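Local coordinates for putative pyrroline carboxylate reductase (Streptococcus pyogenes, PDB 2AHR), which probably catalyses the last step of proline biosynthesis, reducing 1-pyrroline-5-carboxylate to L-proline with NADPH or NADH as hydride donor, at residues E[143-147]-E[148-152]; E[198-201]-E[202-206]. One frame throughout, in Å; residues are numbered along the deposited sequence.

Contact 1. Residues E[143-147]-E[148-152]; sequences LTDSF and GSTFD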
ATOM      1  N   LEU E 143      -9.153  35.661 -33.989  1.00 41.43           N
ATOM      2  CA  LEU E 143      -8.484  36.043 -32.746  1.00 41.03           C
ATOM      3  C   LEU E 143      -7.720  34.880 -32.102  1.00 40.63           C
ATOM      4  O   LEU E 143      -6.556  35.029 -31.688  1.00 40.33           O
ATOM      5  CB  LEU E 143      -9.520  36.563 -31.752  1.00 41.09           C
ATOM      6  CG  LEU E 143      -9.856  38.050 -31.674  1.00 42.30           C
ATOM      7  CD1 LEU E 143      -9.572  38.805 -32.955  1.00 41.29           C
ATOM      8  CD2 LEU E 143     -11.292  38.236 -31.223  1.00 42.58           C
ATOM      9  N   THR E 144      -8.375  33.727 -32.008  1.00 39.80           N
ATOM     10  CA  THR E 144      -7.741  32.583 -31.378  1.00 38.78           C
ATOM     11  C   THR E 144      -6.601  32.061 -32.248  1.00 38.75           C
ATOM     12  O   THR E 144      -5.566  31.649 -31.721  1.00 38.41           O
ATOM     13  CB  THR E 144      -8.739  31.458 -31.003  1.00 38.68           C
ATOM     14  OG1 THR E 144      -9.494  31.053 -32.155  1.00 37.17           O
ATOM     15  CG2 THR E 144      -9.693  31.929 -29.928  1.00 37.63           C
ATOM     16  N   ASP E 145      -6.771  32.100 -33.574  1.00 38.84           N
ATOM     17  CA  ASP E 145      -5.701  31.664 -34.483  1.00 38.70           C
ATOM     18  C   ASP E 145      -4.451  32.556 -34.396  1.00 38.33           C
ATOM     19  O   ASP E 145      -3.369  32.161 -34.837  1.00 37.96           O
ATOM     20  CB  ASP E 145      -6.194  31.548 -35.934  1.00 38.86           C
ATOM     21  CG  ASP E 145      -7.058  30.302 -36.171  1.00 41.09           C
ATOM     22  OD1 ASP E 145      -6.991  29.330 -35.383  1.00 41.46           O
ATOM     23  OD2 ASP E 145      -7.803  30.280 -37.178  1.00 44.22           O
ATOM     24  N   SER E 146      -4.588  33.739 -33.806  1.00 38.22           N
ATOM     25  CA  SER E 146      -3.438  34.633 -33.667  1.00 38.71           C
ATOM     26  C   SER E 146      -2.474  34.193 -32.572  1.00 38.41           C
ATOM     27  O   SER E 146      -1.326  34.623 -32.563  1.00 38.52           O
ATOM     28  CB  SER E 146      -3.867  36.088 -33.445  1.00 39.02           C
ATOM     29  OG  SER E 146      -4.275  36.325 -32.101  1.00 39.68           O
ATOM     30  N   PHE E 147      -2.921  33.341 -31.648  1.00 37.58           N
ATOM     31  CA  PHE E 147      -2.015  32.869 -30.595  1.00 36.64           C
ATOM     32  C   PHE E 147      -1.912  31.350 -30.503  1.00 36.25           C
ATOM     33  O   PHE E 147      -1.465  30.819 -29.501  1.00 36.82           O
ATOM     34  CB  PHE E 147      -2.308  33.542 -29.238  1.00 36.59           C
ATOM     35  CG  PHE E 147      -3.742  33.385 -28.747  1.00 37.31           C
ATOM     36  CD1 PHE E 147      -4.175  32.180 -28.166  1.00 35.40           C
ATOM     37  CD2 PHE E 147      -4.653  34.453 -28.836  1.00 35.55           C
ATOM     38  CE1 PHE E 147      -5.480  32.039 -27.700  1.00 33.97           C
ATOM     39  CE2 PHE E 147      -5.970  34.314 -28.373  1.00 35.79           C
ATOM     40  CZ  PHE E 147      -6.384  33.099 -27.808  1.00 35.00           C
ATOM     41  N   GLY E 148      -2.307  30.659 -31.566  1.00 35.85           N
ATOM     42  CA  GLY E 148      -2.176  29.213 -31.642  1.00 36.01           C
ATOM     43  C   GLY E 148      -3.143  28.607 -32.640  1.00 35.96           C
ATOM     44  O   GLY E 148      -3.499  29.242 -33.614  1.00 36.47           O
ATOM     45  N   SER E 149      -3.572  27.375 -32.386  1.00 35.96           N
ATOM     46  CA  SER E 149      -4.613  26.724 -33.170  1.00 36.00           C
ATOM     47  C   SER E 149      -5.954  26.799 -32.437  1.00 36.34           C
ATOM     48  O   SER E 149      -6.012  27.148 -31.227  1.00 35.96           O
ATOM     49  CB  SER E 149      -4.234  25.271 -33.434  1.00 36.14           C
ATOM     50  OG  SER E 149      -3.089  25.215 -34.268  1.00 38.47           O
ATOM     51  N   THR E 150      -7.025  26.484 -33.163  1.00 35.84           N
ATOM     52  CA  THR E 150      -8.374  26.597 -32.625  1.00 36.05           C
ATOM     53  C   THR E 150      -9.147  25.310 -32.857  1.00 36.45           C
ATOM     54  O   THR E 150      -9.161  24.775 -33.973  1.00 36.14           O
ATOM     55  CB  THR E 150      -9.131  27.784 -33.236  1.00 35.97           C
ATOM     56  OG1 THR E 150      -8.329  28.965 -33.099  1.00 37.19           O
ATOM     57  CG2 THR E 150     -10.481  28.012 -32.508  1.00 35.47           C
ATOM     58  N   PHE E 151      -9.768  24.804 -31.791  1.00 36.72           N
ATOM     59  CA  PHE E 151     -10.584  23.601 -31.884  1.00 37.82           C
ATOM     60  C   PHE E 151     -12.065  23.936 -31.701  1.00 39.07           C
ATOM     61  O   PHE E 151     -12.439  24.625 -30.746  1.00 38.89           O
ATOM     62  CB  PHE E 151     -10.152  22.559 -30.850  1.00 37.00           C
ATOM     63  CG  PHE E 151      -8.819  21.906 -31.144  1.00 36.21           C
ATOM     64  CD1 PHE E 151      -8.757  20.649 -31.752  1.00 34.79           C
ATOM     65  CD2 PHE E 151      -7.627  22.544 -30.796  1.00 36.71           C
ATOM     66  CE1 PHE E 151      -7.524  20.036 -32.017  1.00 35.60           C
ATOM     67  CE2 PHE E 151      -6.387  21.952 -31.059  1.00 36.15           C
ATOM     68  CZ  PHE E 151      -6.340  20.685 -31.659  1.00 36.09           C
ATOM     69  N   ASP E 152     -12.890  23.428 -32.619  1.00 40.55           N
ATOM     70  CA  ASP E 152     -14.348  23.571 -32.561  1.00 42.19           C
ATOM     71  C   ASP E 152     -14.878  22.473 -31.646  1.00 41.93           C
ATOM     72  O   ASP E 152     -15.055  21.326 -32.072  1.00 42.33           O
ATOM     73  CB  ASP E 152     -14.928  23.452 -33.985  1.00 43.78           C
ATOM     74  CG  ASP E 152     -16.469  23.430 -34.026  1.00 48.65           C
ATOM     75  OD1 ASP E 152     -17.017  23.016 -35.083  1.00 54.28           O
ATOM     76  OD2 ASP E 152     -17.142  23.805 -33.025  1.00 53.02           O
TER
HETATM   77  O   HOH W   1      -5.221  29.477 -30.097  1.00 32.33           O
HETATM   78  O   HOH W   2      -6.645  26.688 -36.065  1.00 42.32           O
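The carboxylate of Asp145 accepts a hydrogen bond from Thr150 OG1 not in its own plane but from above it: Thr150 OG1 lies 2.7 Å from Asp145 OD1 and 52° out of the carboxylate plane. The other flat group, the Phe147 ring, carries Thr144 O over the centre of one face, 3.8 Å above the plane, while Gly148 N comes to it obliquely. With CG set between the backbone N and the carbonyl carbon (chi1 56°), the ring folds back beneath the carbonyl of Thr144, where Ile18, Pro113 and Ala117 also touch it. This is the turn by which helix 134-145 hands over to strand 148-152, closing the beta-alpha-beta unit that starts at strand 122-128. Gly148 starts the strand with backbone angles that suit glycine, since a beta carbon there would be jammed against Phe147 O. Thr144 and Thr150 then cross at about a right angle, their OG1 atoms 2.6 Å apart; which way that proton points is open, since Thr144 OG1 is also hydrogen-bonded to Arg141 O. Two waters complete the turn. One donates to both Thr144 O and Ser149 O; the second donates to Asp145 OD1 and accepts from Thr150 N at 2.9 Å, so Asp145 OD1 receives two bonds, one from the threonine hydroxyl and one from water.

Contact 2. Residues E[198-201]-E[202-206]; sequences TQTV and LASAS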
ATOM      1  N   THR E 198      14.109  17.664 -23.107  1.00 31.05           N
ATOM      2  CA  THR E 198      13.207  18.600 -23.804  1.00 30.86           C
ATOM      3  C   THR E 198      13.281  18.383 -25.334  1.00 31.45           C
ATOM      4  O   THR E 198      12.247  18.356 -26.017  1.00 30.82           O
ATOM      5  CB  THR E 198      13.539  20.086 -23.481  1.00 31.58           C
ATOM      6  OG1 THR E 198      13.514  20.292 -22.050  1.00 31.07           O
ATOM      7  CG2 THR E 198      12.522  21.012 -24.148  1.00 31.32           C
ATOM      8  N   GLN E 199      14.499  18.209 -25.860  1.00 31.73           N
ATOM      9  CA  GLN E 199      14.694  18.004 -27.297  1.00 32.18           C
ATOM     10  C   GLN E 199      14.123  16.671 -27.714  1.00 31.99           C
ATOM     11  O   GLN E 199      13.538  16.558 -28.793  1.00 31.86           O
ATOM     12  CB  GLN E 199      16.177  18.124 -27.687  1.00 33.15           C
ATOM     13  CG  GLN E 199      16.642  19.611 -27.669  1.00 37.14           C
ATOM     14  CD  GLN E 199      18.077  19.860 -28.176  1.00 41.09           C
ATOM     15  OE1 GLN E 199      18.652  20.934 -27.906  1.00 42.24           O
ATOM     16  NE2 GLN E 199      18.655  18.888 -28.907  1.00 37.41           N
ATOM     17  N   THR E 200      14.249  15.667 -26.844  1.00 31.58           N
ATOM     18  CA  THR E 200      13.692  14.348 -27.119  1.00 30.96           C
ATOM     19  C   THR E 200      12.166  14.351 -27.082  1.00 31.06           C
ATOM     20  O   THR E 200      11.513  13.654 -27.872  1.00 32.40           O
ATOM     21  CB  THR E 200      14.241  13.314 -26.126  1.00 31.49           C
ATOM     22  OG1 THR E 200      15.671  13.297 -26.207  1.00 31.16           O
ATOM     23  CG2 THR E 200      13.701  11.940 -26.417  1.00 29.59           C
ATOM     24  N   VAL E 201      11.596  15.115 -26.160  1.00 30.98           N
ATOM     25  CA  VAL E 201      10.132  15.244 -26.050  1.00 30.89           C
ATOM     26  C   VAL E 201       9.586  15.916 -27.309  1.00 31.54           C
ATOM     27  O   VAL E 201       8.622  15.417 -27.927  1.00 30.52           O
ATOM     28  CB  VAL E 201       9.703  16.038 -24.779  1.00 30.75           C
ATOM     29  CG1 VAL E 201       8.202  16.371 -24.794  1.00 30.92           C
ATOM     30  CG2 VAL E 201      10.025  15.263 -23.507  1.00 30.04           C
ATOM     31  N   LEU E 202      10.199  17.047 -27.676  1.00 31.69           N
ATOM     32  CA  LEU E 202       9.872  17.742 -28.930  1.00 33.09           C
ATOM     33  C   LEU E 202       9.873  16.815 -30.144  1.00 32.22           C
ATOM     34  O   LEU E 202       8.880  16.732 -30.883  1.00 32.16           O
ATOM     35  CB  LEU E 202      10.904  18.848 -29.195  1.00 34.56           C
ATOM     36  CG  LEU E 202      10.517  20.288 -28.956  1.00 37.79           C
ATOM     37  CD1 LEU E 202      11.740  21.138 -29.255  1.00 43.20           C
ATOM     38  CD2 LEU E 202       9.396  20.669 -29.900  1.00 40.28           C
ATOM     39  N   ALA E 203      10.995  16.125 -30.344  1.00 30.86           N
ATOM     40  CA  ALA E 203      11.162  15.242 -31.492  1.00 30.63           C
ATOM     41  C   ALA E 203      10.182  14.060 -31.485  1.00 30.74           C
ATOM     42  O   ALA E 203       9.663  13.663 -32.542  1.00 30.90           O
ATOM     43  CB  ALA E 203      12.575  14.745 -31.542  1.00 30.39           C
ATOM     44  N   SER E 204       9.931  13.494 -30.297  1.00 30.97           N
ATOM     45  CA  SER E 204       9.033  12.336 -30.177  1.00 31.26           C
ATOM     46  C   SER E 204       7.610  12.733 -30.512  1.00 31.13           C
ATOM     47  O   SER E 204       6.892  11.987 -31.173  1.00 32.06           O
ATOM     48  CB  SER E 204       9.070  11.713 -28.769  1.00 30.80           C
ATOM     49  OG  SER E 204      10.372  11.307 -28.431  1.00 30.95           O
ATOM     50  N   ALA E 205       7.202  13.899 -30.040  1.00 30.84           N
ATOM     51  CA  ALA E 205       5.875  14.419 -30.353  1.00 31.00           C
ATOM     52  C   ALA E 205       5.719  14.756 -31.857  1.00 31.48           C
ATOM     53  O   ALA E 205       4.668  14.447 -32.437  1.00 31.95           O
ATOM     54  CB  ALA E 205       5.527  15.617 -29.438  1.00 30.44           C
ATOM     55  N   SER E 206       6.761  15.295 -32.514  1.00 30.99           N
ATOM     56  CA  SER E 206       6.669  15.563 -33.960  0.50 31.12           C
ATOM     57  C   SER E 206       6.550  14.261 -34.710  1.00 31.84           C
ATOM     58  O   SER E 206       5.771  14.144 -35.650  1.00 32.40           O
ATOM     59  CB  SER E 206       7.871  16.339 -34.493  0.50 30.41           C
ATOM     60  OG  SER E 206       8.259  17.339 -33.581  0.50 31.52           O
TER
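Successive turns of one helix meet here, Thr198 to Val201 against Leu202 to Ser206, in the middle of helix 190-210 and buried largely against a second subunit. The backbone runs in regular i to i+4 bonds: Leu202 N reaches Thr198 O at 2.9 Å and almost straight (174° at the hydrogen), Ala203 N bonds to Gln199 O, and Ala205 N to Val201 O. Thr200 O has a second close neighbour besides Ser204 N, because Ser204 OG turns back along the helix to 2.7 Å from it. The torsion explains this: OG lies beside the backbone N and anti to the carbonyl carbon (chi1 -58°), over the preceding turn. That hydroxyl is also hydrogen-bonded to Asn116 of the second subunit, and the destination of its proton is not settled. The helix belongs to the all-helical dimerisation domain of the pyrroline-5-carboxylate reductase family, and its polar groups serve both the helix and the interface: Ser204 O takes a hydrogen bond from Tyr173 of the second subunit, whereas Thr200 OG1 bonds back to Ile196 O. Two residues on, Ser206 OG bonds back in the same i to i-4 way, 2.8 Å from Leu202 O, from 38° above the carbonyl plane. Leu202 lays its CB between two carbonyls, 3.5 Å from both Thr198 O and Gln199 O, and packs on Ser206 of the second subunit.

Contact 1 belongs to the nucleotide-binding half of the chain and contact 2 to the helical dimerisation half; their centres are 23 Å apart, and their nearest atoms about 13 Å. The 143-147/148-152 turn is only partly buried, joins a helix to a strand, and relies on side-chain hydroxyls, a carboxylate and water. The 198-201/202-206 turns are buried, stay within one helix, and are held mainly by backbone bonds, with serine hydroxyls added. No element is common to the two within a chain, but they meet between chains where Ser149 packs on Gln199 of the second subunit; Phe151 packs on Ile196 of that subunit, on the same helix but just ahead of contact 2.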